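Local coordinates for protein porphyranase B (Zobellia galactanivorans, PDB 3JUU) that hydrolyses the sulfated algal polysaccharide porphyran at linkages between beta-D-galactopyranose and alpha-L-galactopyranose-6-sulfate, as a member of glycoside hydrolase family 16, at residues V99-G104 / M236-V241; G108-E113 / F125-E130; T142-Q147 / I214-D219; N168-S173 / K184-G189. All coordinates share one frame; numbering follows the deposited sequence.

Contact 1 of 4, residues V99-G104 / M236-V241; sequences VGSRNG and MYLRMV
V99 and M240 form an antiparallel hydrogen-bonded pair, and G100 and R239 the non-hydrogen-bonded pair beside it, where the short strands 99-101 and 237-241 run at 169° to each other. M240 N donates to V99 O at 2.8 Å, and a more bent bond returns from V99 N to M240 O. On the face that carries V99, its CG1 lies anti to the backbone N (chi1 -177°) and meets M240 CE at 3.6 Å; two bends in the methionine chain carry that methyl to the valine. Further along, a side chain stands in for backbone: S101 OG accepts from L238 N at 2.8 Å and donates to N103 O at 2.8 Å, tying the facing strand to its own turn through one hydroxyl. There the Y237 ring lies with one face over G104 CA, 4.0 Å from that atom to the ring centroid, while S101 O and R102 O sit at its edge. L238 O takes two donors from opposite faces of its plane, S101 N and R239 NH1, each at 2.9 Å. R239 NH1 also reaches S101 O through a water, and R239 NH2 forms a salt bridge with E130. This buried guanidinium is thus fixed in rotation, and since its NE also pairs with the sulfonate of a bound MES molecule, probably from the crystallisation liquor, the site may favour anionic groups.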
loop_
_atom_site.group_PDB
_atom_site.type_symbol
_atom_site.label_atom_id
_atom_site.label_comp_id
_atom_site.label_asym_id
_atom_site.label_seq_id
_atom_site.Cartn_x
_atom_site.Cartn_y
_atom_site.Cartn_z
ATOM N N VAL A 99 7.574 3.853 2.621
ATOM C CA VAL A 99 7.117 4.857 3.579
ATOM C C VAL A 99 6.132 4.117 4.505
ATOM O O VAL A 99 5.121 3.603 3.993
ATOM C CB VAL A 99 6.362 6.021 2.859
ATOM C CG1 VAL A 99 5.951 7.126 3.936
ATOM C CG2 VAL A 99 7.202 6.667 1.733
ATOM N N GLY A 100 6.428 4.023 5.804
ATOM C CA GLY A 100 5.554 3.367 6.757
ATOM C C GLY A 100 5.125 4.303 7.888
ATOM O O GLY A 100 5.917 5.169 8.357
ATOM N N SER A 101 3.854 4.193 8.299
ATOM C CA SER A 101 3.387 5.058 9.450
ATOM C C SER A 101 4.040 4.619 10.736
ATOM O O SER A 101 4.094 3.419 11.047
ATOM C CB SER A 101 1.822 5.089 9.559
ATOM O OG SER A 101 1.307 3.812 9.966
ATOM N N ARG A 102 4.593 5.563 11.501
ATOM C CA ARG A 102 5.181 5.145 12.774
ATOM C C ARG A 102 4.047 4.941 13.820
ATOM O O ARG A 102 4.275 4.252 14.809
ATOM C CB ARG A 102 6.124 6.235 13.282
ATOM C CG ARG A 102 7.295 6.440 12.380
ATOM C CD ARG A 102 8.255 7.491 13.041
ATOM N NE ARG A 102 9.333 7.803 12.107
ATOM C CZ ARG A 102 10.504 7.144 12.070
ATOM N NH1 ARG A 102 10.744 6.093 12.868
ATOM N NH2 ARG A 102 11.435 7.517 11.202
ATOM N N ASN A 103 2.871 5.501 13.583
ATOM C CA ASN A 103 1.688 5.272 14.459
ATOM C C ASN A 103 0.676 4.295 13.807
ATOM O O ASN A 103 0.570 4.255 12.583
ATOM C CB ASN A 103 1.012 6.611 14.748
ATOM C CG ASN A 103 1.914 7.520 15.599
ATOM O OD1 ASN A 103 2.126 7.227 16.786
ATOM N ND2 ASN A 103 2.461 8.570 14.993
ATOM N N GLY A 104 0.045 3.458 14.638
ATOM C CA GLY A 104 -0.911 2.437 14.113
ATOM C C GLY A 104 -2.308 2.663 14.687
ATOM O O GLY A 104 -2.524 3.542 15.577
ATOM N N MET A 236 -2.636 -2.091 13.168
ATOM C CA MET A 236 -1.888 -2.143 11.905
ATOM C C MET A 236 -1.349 -0.765 11.545
ATOM O O MET A 236 -1.803 0.242 12.068
ATOM C CB MET A 236 -2.743 -2.704 10.758
ATOM C CG MET A 236 -2.883 -4.229 10.919
ATOM S SD MET A 236 -3.362 -5.084 9.377
ATOM C CE MET A 236 -5.103 -4.872 9.319
ATOM N N TYR A 237 -0.351 -0.744 10.642
ATOM C CA TYR A 237 0.427 0.459 10.264
ATOM C C TYR A 237 0.356 0.586 8.789
ATOM O O TYR A 237 0.374 -0.479 8.103
ATOM C CB TYR A 237 1.916 0.288 10.670
ATOM C CG TYR A 237 2.055 0.090 12.197
ATOM C CD1 TYR A 237 2.326 1.203 13.059
ATOM C CD2 TYR A 237 1.785 -1.179 12.790
ATOM C CE1 TYR A 237 2.427 1.025 14.474
ATOM C CE2 TYR A 237 1.855 -1.355 14.191
ATOM C CZ TYR A 237 2.158 -0.228 15.012
ATOM O OH TYR A 237 2.216 -0.405 16.390
ATOM N N LEU A 238 0.333 1.838 8.303
ATOM C CA LEU A 238 0.238 2.124 6.876
ATOM C C LEU A 238 1.565 1.884 6.149
ATOM O O LEU A 238 2.690 1.964 6.757
ATOM C CB LEU A 238 -0.198 3.558 6.614
ATOM C CG LEU A 238 -1.683 3.829 6.934
ATOM C CD1 LEU A 238 -1.913 5.353 7.053
ATOM C CD2 LEU A 238 -2.637 3.240 5.890
ATOM N N ARG A 239 1.420 1.546 4.880
ATOM C CA ARG A 239 2.572 1.329 4.009
ATOM C C ARG A 239 2.274 1.956 2.648
ATOM O O ARG A 239 1.210 1.681 2.045
ATOM C CB ARG A 239 2.781 -0.155 3.739
ATOM C CG ARG A 239 3.113 -0.982 4.996
ATOM C CD ARG A 239 4.643 -0.786 5.371
ATOM N NE ARG A 239 4.972 -1.558 6.566
ATOM C CZ ARG A 239 4.934 -1.096 7.818
ATOM N NH1 ARG A 239 4.457 0.084 8.081
ATOM N NH2 ARG A 239 5.375 -1.893 8.797
ATOM N N MET A 240 3.249 2.709 2.103
ATOM C CA MET A 240 3.213 3.123 0.696
ATOM C C MET A 240 4.605 2.708 0.153
ATOM O O MET A 240 5.656 3.244 0.586
ATOM C CB MET A 240 3.007 4.666 0.586
ATOM C CG MET A 240 1.558 5.142 0.980
ATOM S SD MET A 240 1.580 5.457 2.833
ATOM C CE MET A 240 2.425 7.028 3.036
ATOM N N VAL A 241 4.619 1.750 -0.771
ATOM C CA VAL A 241 5.878 1.045 -1.079
ATOM C C VAL A 241 5.960 0.865 -2.566
ATOM O O VAL A 241 4.955 0.537 -3.255
ATOM C CB VAL A 241 5.964 -0.331 -0.331
ATOM C CG1 VAL A 241 7.145 -1.223 -0.875
ATOM C CG2 VAL A 241 6.088 -0.082 1.220
HETATM O O HOH W 1 5.380 1.138 10.609
#

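Contact 2 of 4, residues G108-E113 / F125-E130; sequences GYYECE and FWLINE
F125 turns the face of its ring onto C112, and L127 sends a methyl over the ring of Y110; these two contacts bridge strands whose short axes come no closer than 8.5 Å. The phenylalanine reaches across because its CG is anti to the backbone N (chi1 179°). C112 CB stands almost on the ring normal, 3.7 Å from the F125 centroid. The sulfur is drawn towards the rim of the same face, with C112 SG 3.5 Å from F125 CD2, a Cys sulfur-aromatic contact made possible by a chi1 of 79° that places SG between the backbone N and the carbonyl carbon. At the edge of the F125 ring, near its plane, lies Y110 O, 3.9 Å from F125 CE2. With F125 cut back to an alanine, C112 would probably lose the aromatic face it rests on, and a gap would be likely to open between the strands. Two residues along each strand, L127 CD1 sits 4.2 Å from the centroid of the Y110 ring, the two side chains crossing at about a right angle, while Y110 OH bonds to Y107 O beyond the segment. In the jelly-roll sandwich, strand 108-115 lies between strands 202-210 and 264-276, and strand 122-128 between 141-150 and 237-242, so that F125 also touches I146 and L127 also touches L238.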
loop_
_atom_site.group_PDB
_atom_site.type_symbol
_atom_site.label_atom_id
_atom_site.label_comp_id
_atom_site.label_asym_id
_atom_site.label_seq_id
_atom_site.Cartn_x
_atom_site.Cartn_y
_atom_site.Cartn_z
ATOM N N GLY A 108 -11.106 1.252 11.158
ATOM C CA GLY A 108 -11.237 2.578 10.650
ATOM C C GLY A 108 -11.303 2.622 9.121
ATOM O O GLY A 108 -11.441 1.572 8.481
ATOM N N TYR A 109 -11.266 3.823 8.524
ATOM C CA TYR A 109 -11.371 3.962 7.081
ATOM C C TYR A 109 -10.015 4.564 6.608
ATOM O O TYR A 109 -9.577 5.603 7.149
ATOM C CB TYR A 109 -12.581 4.890 6.683
ATOM C CG TYR A 109 -12.764 4.883 5.172
ATOM C CD1 TYR A 109 -13.427 3.787 4.552
ATOM C CD2 TYR A 109 -12.208 5.899 4.317
ATOM C CE1 TYR A 109 -13.522 3.695 3.191
ATOM C CE2 TYR A 109 -12.338 5.806 2.921
ATOM C CZ TYR A 109 -12.986 4.667 2.363
ATOM O OH TYR A 109 -13.159 4.606 0.983
ATOM N N TYR A 110 -9.407 3.989 5.565
ATOM C CA TYR A 110 -8.055 4.412 5.175
ATOM C C TYR A 110 -8.074 4.577 3.726
ATOM O O TYR A 110 -8.424 3.613 2.990
ATOM C CB TYR A 110 -7.038 3.298 5.527
ATOM C CG TYR A 110 -7.011 3.056 7.011
ATOM C CD1 TYR A 110 -6.056 3.738 7.798
ATOM C CD2 TYR A 110 -7.922 2.191 7.641
ATOM C CE1 TYR A 110 -6.037 3.558 9.192
ATOM C CE2 TYR A 110 -7.904 2.032 8.982
ATOM C CZ TYR A 110 -6.964 2.727 9.765
ATOM O OH TYR A 110 -6.924 2.534 11.137
ATOM N N GLU A 111 -7.673 5.771 3.252
ATOM C CA GLU A 111 -7.772 6.025 1.826
ATOM C C GLU A 111 -6.561 6.833 1.338
ATOM O O GLU A 111 -5.980 7.580 2.112
ATOM C CB GLU A 111 -9.057 6.806 1.505
ATOM C CG GLU A 111 -9.305 7.982 2.511
ATOM C CD GLU A 111 -10.362 8.962 2.079
ATOM O OE1 GLU A 111 -11.060 8.691 1.074
ATOM O OE2 GLU A 111 -10.401 10.062 2.729
ATOM N N CYS A 112 -6.181 6.693 0.058
ATOM C CA CYS A 112 -5.186 7.585 -0.522
ATOM C C CYS A 112 -5.602 7.909 -1.954
ATOM O O CYS A 112 -6.451 7.225 -2.558
ATOM C CB CYS A 112 -3.786 6.895 -0.472
ATOM S SG CYS A 112 -3.557 5.654 -1.832
ATOM N N GLU A 113 -5.021 8.970 -2.540
ATOM C CA GLU A 113 -5.217 9.258 -3.910
ATOM C C GLU A 113 -3.866 9.042 -4.586
ATOM O O GLU A 113 -2.916 9.777 -4.275
ATOM C CB GLU A 113 -5.685 10.740 -4.118
ATOM C CG GLU A 113 -5.989 11.036 -5.573
ATOM C CD GLU A 113 -6.665 12.384 -5.712
ATOM O OE1 GLU A 113 -6.024 13.409 -5.466
ATOM O OE2 GLU A 113 -7.860 12.412 -6.003
ATOM N N PHE A 125 -0.488 0.476 -1.604
ATOM C CA PHE A 125 -1.018 1.177 -0.432
ATOM C C PHE A 125 -1.669 0.065 0.418
ATOM O O PHE A 125 -2.532 -0.677 -0.136
ATOM C CB PHE A 125 -2.124 2.123 -0.911
ATOM C CG PHE A 125 -2.789 2.902 0.207
ATOM C CD1 PHE A 125 -2.020 3.585 1.188
ATOM C CD2 PHE A 125 -4.206 2.955 0.314
ATOM C CE1 PHE A 125 -2.666 4.316 2.217
ATOM C CE2 PHE A 125 -4.857 3.702 1.333
ATOM C CZ PHE A 125 -4.117 4.344 2.305
ATOM N N TRP A 126 -1.223 -0.096 1.669
ATOM C CA TRP A 126 -1.587 -1.302 2.457
ATOM C C TRP A 126 -1.374 -1.099 3.945
ATOM O O TRP A 126 -0.796 -0.046 4.355
ATOM C CB TRP A 126 -0.930 -2.593 1.919
ATOM C CG TRP A 126 0.611 -2.547 1.695
ATOM C CD1 TRP A 126 1.248 -1.819 0.717
ATOM C CD2 TRP A 126 1.631 -3.205 2.456
ATOM N NE1 TRP A 126 2.623 -2.053 0.806
ATOM C CE2 TRP A 126 2.877 -2.895 1.848
ATOM C CE3 TRP A 126 1.608 -4.113 3.548
ATOM C CZ2 TRP A 126 4.132 -3.339 2.353
ATOM C CZ3 TRP A 126 2.841 -4.621 4.041
ATOM C CH2 TRP A 126 4.116 -4.240 3.418
ATOM N N LEU A 127 -1.818 -2.095 4.728
ATOM C CA LEU A 127 -1.717 -2.056 6.198
ATOM C C LEU A 127 -1.110 -3.362 6.590
ATOM O O LEU A 127 -1.437 -4.402 5.981
ATOM C CB LEU A 127 -3.176 -2.018 6.815
ATOM C CG LEU A 127 -3.809 -0.606 6.686
ATOM C CD1 LEU A 127 -5.373 -0.600 6.666
ATOM C CD2 LEU A 127 -3.301 0.234 7.865
ATOM N N ILE A 128 -0.274 -3.378 7.624
ATOM C CA ILE A 128 0.192 -4.662 8.156
ATOM C C ILE A 128 0.363 -4.468 9.662
ATOM O O ILE A 128 0.646 -3.375 10.116
ATOM C CB ILE A 128 1.496 -5.160 7.366
ATOM C CG1 ILE A 128 1.877 -6.594 7.737
ATOM C CG2 ILE A 128 2.695 -4.172 7.647
ATOM C CD1 ILE A 128 2.916 -7.218 6.899
ATOM N N ASN A 129 0.253 -5.545 10.437
ATOM C CA ASN A 129 0.585 -5.465 11.838
ATOM C C ASN A 129 2.107 -5.664 11.974
ATOM O O ASN A 129 2.824 -5.880 10.966
ATOM C CB ASN A 129 -0.233 -6.503 12.642
ATOM C CG ASN A 129 0.284 -7.929 12.480
ATOM O OD1 ASN A 129 0.776 -8.343 11.394
ATOM N ND2 ASN A 129 0.228 -8.711 13.599
ATOM N N GLU A 130 2.583 -5.629 13.196
ATOM C CA GLU A 130 4.045 -5.762 13.430
ATOM C C GLU A 130 4.216 -6.835 14.524
ATOM O O GLU A 130 4.358 -6.531 15.699
ATOM C CB GLU A 130 4.611 -4.373 13.810
ATOM C CG GLU A 130 4.738 -3.511 12.537
ATOM C CD GLU A 130 5.305 -2.133 12.797
ATOM O OE1 GLU A 130 5.505 -1.798 13.973
ATOM O OE2 GLU A 130 5.517 -1.362 11.822
#

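Contact 3 of 4, residues T142-Q147 / I214-D219; sequences TELDIQ and IIFFLD
L144 and I146 bring the segment 142-147 against I214 and F216. The short axes of strands 142-145 and 214-218 come no closer than 10.1 Å and lie 25° from parallel, so the meeting is mainly one of side chains, with the backbone of D145 and I146 touching the F216 ring. E143, assigned as the catalytic nucleophile, takes no part in the packing; its OE1 forms a salt bridge with R174, and its OE2 bonds to a bound glycerol. L144 does most of the touching. Its CG is anti to the backbone N (chi1 -162°), and the two methyls divide the work: L144 CD1 meets I214 CD1 tip to tip at 3.9 Å, while L144 CD2 lies 3.5 Å from F216 CE1, leucine and phenylalanine passing alongside with their ends pointing opposite ways. I214 CG2 lies 4.0 Å from both L144 CD1 and L144 CD2. From E143 to E148 the chain spells the EXDXXE signature of bulged family 16 active sites, which sets catalytic acids on one side of the strand and apolar residues in the core of the sandwich on the other. D145 follows this scheme: it points away from the second segment, and its carboxylate lies near that of E148, the assigned proton donor, yet D145 O comes 3.6 Å from F216 CE1. At I146 the strand bends sharply, and I146 CA lies 4.1 Å from F216 CE1. I146 and Q147 together sit opposite the single residue F125, as in a classic beta bulge, and Q147 OE1 accepts from N168 N.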
loop_
_atom_site.group_PDB
_atom_site.type_symbol
_atom_site.label_atom_id
_atom_site.label_comp_id
_atom_site.label_asym_id
_atom_site.label_seq_id
_atom_site.Cartn_x
_atom_site.Cartn_y
_atom_site.Cartn_z
ATOM N N THR A 142 -1.104 -10.171 9.957
ATOM C CA THR A 142 -2.334 -9.853 9.280
ATOM C C THR A 142 -1.890 -8.712 8.345
ATOM O O THR A 142 -1.279 -7.757 8.746
ATOM C CB THR A 142 -3.463 -9.318 10.246
ATOM O OG1 THR A 142 -3.008 -8.146 10.962
ATOM C CG2 THR A 142 -3.892 -10.346 11.231
ATOM N N GLU A 143 -2.169 -8.877 7.052
ATOM C CA GLU A 143 -1.819 -7.848 6.053
ATOM C C GLU A 143 -3.068 -7.557 5.269
ATOM O O GLU A 143 -3.717 -8.480 4.783
ATOM C CB GLU A 143 -0.718 -8.424 5.115
ATOM C CG GLU A 143 -0.348 -7.419 3.970
ATOM C CD GLU A 143 0.712 -8.042 3.035
ATOM O OE1 GLU A 143 1.320 -9.102 3.363
ATOM O OE2 GLU A 143 0.902 -7.471 1.935
ATOM N N LEU A 144 -3.373 -6.261 5.123
ATOM C CA LEU A 144 -4.568 -5.788 4.390
ATOM C C LEU A 144 -4.050 -4.889 3.218
ATOM O O LEU A 144 -3.644 -3.760 3.395
ATOM C CB LEU A 144 -5.481 -4.996 5.391
ATOM C CG LEU A 144 -6.968 -4.779 4.981
ATOM C CD1 LEU A 144 -7.680 -3.938 6.028
ATOM C CD2 LEU A 144 -7.093 -4.143 3.568
ATOM N N ASP A 145 -4.051 -5.451 2.012
ATOM C CA ASP A 145 -3.608 -4.723 0.791
ATOM C C ASP A 145 -4.762 -3.989 0.126
ATOM O O ASP A 145 -5.754 -4.603 -0.307
ATOM C CB ASP A 145 -2.989 -5.751 -0.174
ATOM C CG ASP A 145 -1.852 -6.508 0.495
ATOM O OD1 ASP A 145 -0.869 -5.839 0.928
ATOM O OD2 ASP A 145 -1.969 -7.735 0.662
ATOM N N ILE A 146 -4.628 -2.670 0.029
ATOM C CA ILE A 146 -5.727 -1.885 -0.440
ATOM C C ILE A 146 -5.580 -1.766 -1.943
ATOM O O ILE A 146 -6.535 -2.014 -2.726
ATOM C CB ILE A 146 -5.783 -0.510 0.283
ATOM C CG1 ILE A 146 -5.850 -0.738 1.748
ATOM C CG2 ILE A 146 -6.949 0.394 -0.300
ATOM C CD1 ILE A 146 -5.450 0.411 2.537
ATOM N N GLN A 147 -4.354 -1.405 -2.408
ATOM C CA GLN A 147 -4.099 -1.466 -3.828
ATOM C C GLN A 147 -2.654 -1.935 -4.054
ATOM O O GLN A 147 -1.714 -1.454 -3.391
ATOM C CB GLN A 147 -4.328 -0.081 -4.505
ATOM C CG GLN A 147 -3.774 0.128 -5.905
ATOM C CD GLN A 147 -4.404 -0.776 -6.977
ATOM O OE1 GLN A 147 -4.795 -1.909 -6.671
ATOM N NE2 GLN A 147 -4.514 -0.287 -8.238
ATOM N N ILE A 214 -14.170 -6.438 5.794
ATOM C CA ILE A 214 -13.239 -5.483 5.189
ATOM C C ILE A 214 -13.962 -5.069 3.923
ATOM O O ILE A 214 -14.319 -5.934 3.153
ATOM C CB ILE A 214 -11.905 -6.202 4.846
ATOM C CG1 ILE A 214 -11.259 -6.906 6.092
ATOM C CG2 ILE A 214 -10.947 -5.253 4.068
ATOM C CD1 ILE A 214 -10.732 -6.006 7.142
ATOM N N ILE A 215 -14.132 -3.774 3.677
ATOM C CA ILE A 215 -14.904 -3.315 2.540
ATOM C C ILE A 215 -14.072 -2.365 1.712
ATOM O O ILE A 215 -13.599 -1.386 2.222
ATOM C CB ILE A 215 -16.212 -2.584 3.007
ATOM C CG1 ILE A 215 -17.091 -3.598 3.745
ATOM C CG2 ILE A 215 -16.991 -2.072 1.797
ATOM C CD1 ILE A 215 -17.034 -3.489 5.183
ATOM N N PHE A 216 -13.897 -2.695 0.448
ATOM C CA PHE A 216 -12.958 -1.896 -0.407
ATOM C C PHE A 216 -13.724 -0.897 -1.254
ATOM O O PHE A 216 -14.815 -1.218 -1.758
ATOM C CB PHE A 216 -12.164 -2.843 -1.342
ATOM C CG PHE A 216 -11.170 -3.697 -0.590
ATOM C CD1 PHE A 216 -9.990 -3.117 -0.095
ATOM C CD2 PHE A 216 -11.424 -5.058 -0.387
ATOM C CE1 PHE A 216 -9.112 -3.880 0.686
ATOM C CE2 PHE A 216 -10.500 -5.870 0.316
ATOM C CZ PHE A 216 -9.335 -5.256 0.825
ATOM N N PHE A 217 -13.149 0.305 -1.457
ATOM C CA PHE A 217 -13.785 1.367 -2.274
ATOM C C PHE A 217 -12.798 1.842 -3.306
ATOM O O PHE A 217 -11.555 1.945 -3.054
ATOM C CB PHE A 217 -14.050 2.589 -1.377
ATOM C CG PHE A 217 -15.238 2.395 -0.489
ATOM C CD1 PHE A 217 -16.434 2.997 -0.824
ATOM C CD2 PHE A 217 -15.140 1.534 0.671
ATOM C CE1 PHE A 217 -17.579 2.800 -0.039
ATOM C CE2 PHE A 217 -16.285 1.378 1.504
ATOM C CZ PHE A 217 -17.493 1.991 1.088
ATOM N N LEU A 218 -13.342 2.199 -4.447
ATOM C CA LEU A 218 -12.566 2.791 -5.583
ATOM C C LEU A 218 -13.256 4.034 -6.059
ATOM O O LEU A 218 -14.461 3.987 -6.383
ATOM C CB LEU A 218 -12.417 1.775 -6.760
ATOM C CG LEU A 218 -11.762 2.301 -8.025
ATOM C CD1 LEU A 218 -10.276 2.850 -7.684
ATOM C CD2 LEU A 218 -11.837 1.248 -9.190
ATOM N N ASP A 219 -12.534 5.178 -6.018
ATOM C CA ASP A 219 -13.062 6.488 -6.506
ATOM C C ASP A 219 -14.414 6.774 -5.835
ATOM O O ASP A 219 -15.371 7.177 -6.501
ATOM C CB ASP A 219 -13.175 6.462 -8.017
ATOM C CG ASP A 219 -11.808 6.252 -8.663
ATOM O OD1 ASP A 219 -10.851 6.808 -8.054
ATOM O OD2 ASP A 219 -11.753 5.588 -9.719
#

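Contact 4 of 4, residues N168-S173 / K184-G189; sequences NSNTHS and KGSSKG
S169 and S173 mark the two ends of the backbone pairing, as each forms an antiparallel hydrogen-bonded pair, S169 with G189 and S173 with G185. The bonds S169 N to G189 O and G189 N to S169 O, like S173 N to G185 O and G185 N to S173 O, all measure 2.9 Å, and S187 N donates to T171 O between them. G185 has backbone angles that by themselves call for glycine. The segments belong to a beta hairpin of strands 166-174 and 185-192 whose connection carries C180, disulfide-bonded to C137. Side-chain hydrogen bonds reinforce the pairing. T171 OG1 donates to S187 O at 2.9 Å, in the carbonyl plane and on a lone pair, a chi1 of 55° holding the hydroxyl between the backbone N and the carbonyl carbon. H172 ND1 and S186 OG bond at 2.8 Å with the hydroxyl at the ring edge; H172 also touches E143, the assigned nucleophile. By van der Waals contact, N170 and K188 run alongside each other, N170 CG being 3.8 Å from K188 CG. A glycine in place of N170 would probably leave the aliphatic chain of K188 without its neighbour and take away the side-chain contact with D145. S187 CB packs 3.4 Å from T171 OG1.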
loop_
_atom_site.group_PDB
_atom_site.type_symbol
_atom_site.label_atom_id
_atom_site.label_comp_id
_atom_site.label_asym_id
_atom_site.label_seq_id
_atom_site.Cartn_x
_atom_site.Cartn_y
_atom_site.Cartn_z
ATOM N N ASN A 168 -6.326 -4.187 -7.178
ATOM C CA ASN A 168 -5.982 -5.514 -6.753
ATOM C C ASN A 168 -5.846 -5.412 -5.257
ATOM O O ASN A 168 -4.876 -4.790 -4.770
ATOM C CB ASN A 168 -4.585 -5.809 -7.352
ATOM C CG ASN A 168 -4.659 -5.863 -8.839
ATOM O OD1 ASN A 168 -5.491 -6.574 -9.370
ATOM N ND2 ASN A 168 -3.868 -5.041 -9.508
ATOM N N SER A 169 -6.825 -5.985 -4.522
ATOM C CA SER A 169 -6.847 -5.864 -3.051
ATOM C C SER A 169 -6.721 -7.243 -2.471
ATOM O O SER A 169 -6.912 -8.282 -3.201
ATOM C CB SER A 169 -8.179 -5.277 -2.583
ATOM O OG SER A 169 -8.404 -3.983 -3.220
ATOM N N ASN A 170 -6.275 -7.322 -1.228
ATOM C CA ASN A 170 -6.013 -8.647 -0.645
ATOM C C ASN A 170 -6.038 -8.630 0.852
ATOM O O ASN A 170 -5.984 -7.559 1.499
ATOM C CB ASN A 170 -4.655 -9.212 -1.183
ATOM C CG ASN A 170 -4.678 -10.746 -1.377
ATOM O OD1 ASN A 170 -5.338 -11.459 -0.618
ATOM N ND2 ASN A 170 -3.913 -11.246 -2.347
ATOM N N THR A 171 -6.179 -9.817 1.453
ATOM C CA THR A 171 -6.103 -9.908 2.955
ATOM C C THR A 171 -5.326 -11.198 3.211
ATOM O O THR A 171 -5.603 -12.211 2.583
ATOM C CB THR A 171 -7.521 -9.953 3.665
ATOM O OG1 THR A 171 -8.273 -11.039 3.093
ATOM C CG2 THR A 171 -8.384 -8.563 3.440
ATOM N N HIS A 172 -4.316 -11.160 4.060
ATOM C CA HIS A 172 -3.476 -12.311 4.279
ATOM C C HIS A 172 -3.396 -12.616 5.752
ATOM O O HIS A 172 -3.259 -11.693 6.553
ATOM C CB HIS A 172 -2.017 -12.045 3.846
ATOM C CG HIS A 172 -1.879 -11.713 2.401
ATOM N ND1 HIS A 172 -1.996 -12.672 1.415
ATOM C CD2 HIS A 172 -1.697 -10.530 1.760
ATOM C CE1 HIS A 172 -1.788 -12.111 0.237
ATOM N NE2 HIS A 172 -1.610 -10.814 0.417
ATOM N N SER A 173 -3.357 -13.914 6.059
ATOM C CA SER A 173 -3.048 -14.370 7.415
ATOM C C SER A 173 -1.867 -15.338 7.252
ATOM O O SER A 173 -1.933 -16.306 6.470
ATOM C CB SER A 173 -4.272 -15.097 8.007
ATOM O OG SER A 173 -3.827 -15.856 9.148
ATOM N N LYS A 184 -4.300 -19.862 8.171
ATOM C CA LYS A 184 -3.430 -19.180 7.213
ATOM C C LYS A 184 -4.165 -19.030 5.892
ATOM O O LYS A 184 -4.927 -19.918 5.550
ATOM C CB LYS A 184 -2.211 -20.098 6.999
ATOM C CG LYS A 184 -1.196 -19.591 5.949
ATOM C CD LYS A 184 -0.092 -20.668 5.671
ATOM C CE LYS A 184 0.260 -21.468 6.957
ATOM N NZ LYS A 184 0.942 -22.817 6.672
ATOM N N GLY A 185 -3.934 -17.964 5.113
ATOM C CA GLY A 185 -4.478 -17.993 3.740
ATOM C C GLY A 185 -4.671 -16.556 3.277
ATOM O O GLY A 185 -4.166 -15.651 3.913
ATOM N N SER A 186 -5.395 -16.383 2.161
ATOM C CA SER A 186 -5.532 -15.083 1.510
ATOM C C SER A 186 -6.959 -14.949 1.006
ATOM O O SER A 186 -7.514 -15.921 0.424
ATOM C CB SER A 186 -4.625 -15.043 0.244
ATOM O OG SER A 186 -3.303 -15.037 0.772
ATOM N N SER A 187 -7.520 -13.745 1.087
ATOM C CA SER A 187 -8.812 -13.519 0.413
ATOM C C SER A 187 -8.720 -12.260 -0.378
ATOM O O SER A 187 -8.598 -11.209 0.215
ATOM C CB SER A 187 -9.957 -13.388 1.388
ATOM O OG SER A 187 -10.253 -14.654 1.983
ATOM N N LYS A 188 -8.843 -12.382 -1.686
ATOM C CA LYS A 188 -8.532 -11.291 -2.630
ATOM C C LYS A 188 -9.784 -10.585 -3.062
ATOM O O LYS A 188 -10.912 -11.126 -2.950
ATOM C CB LYS A 188 -7.911 -11.852 -3.939
ATOM C CG LYS A 188 -6.745 -12.731 -3.807
ATOM C CD LYS A 188 -6.234 -13.260 -5.206
ATOM C CE LYS A 188 -6.864 -14.667 -5.539
ATOM N NZ LYS A 188 -7.056 -14.900 -7.038
ATOM N N GLY A 189 -9.582 -9.363 -3.587
ATOM C CA GLY A 189 -10.672 -8.646 -4.344
ATOM C C GLY A 189 -10.048 -8.033 -5.596
ATOM O O GLY A 189 -8.830 -7.752 -5.626
#

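How the contacts relate
Contacts 1 and 4 pair neighbouring strands through backbone bonds, whereas contacts 2 and 3 cross the apolar interior of the sandwich mainly by side chains, without backbone pairing. Contacts 1, 2 and 3 are buried; contact 4 is a partly exposed hairpin, rich in serine and lysine. Strands 90-101, 237-242, 122-128, 141-150, 166-174 and 185-192 pair in that order; contacts 1 and 4 lie wholly in this run, contacts 2 and 3 with one segment each. Backbone bonds probably join contact 1 to 2 and contact 2 to 3. E143, the assigned nucleophile, and D145 lie on one side of strand 141-150; L127, L144 and F125 point to the core, meeting C112, Y110, I214 and F216 of the opposing strands.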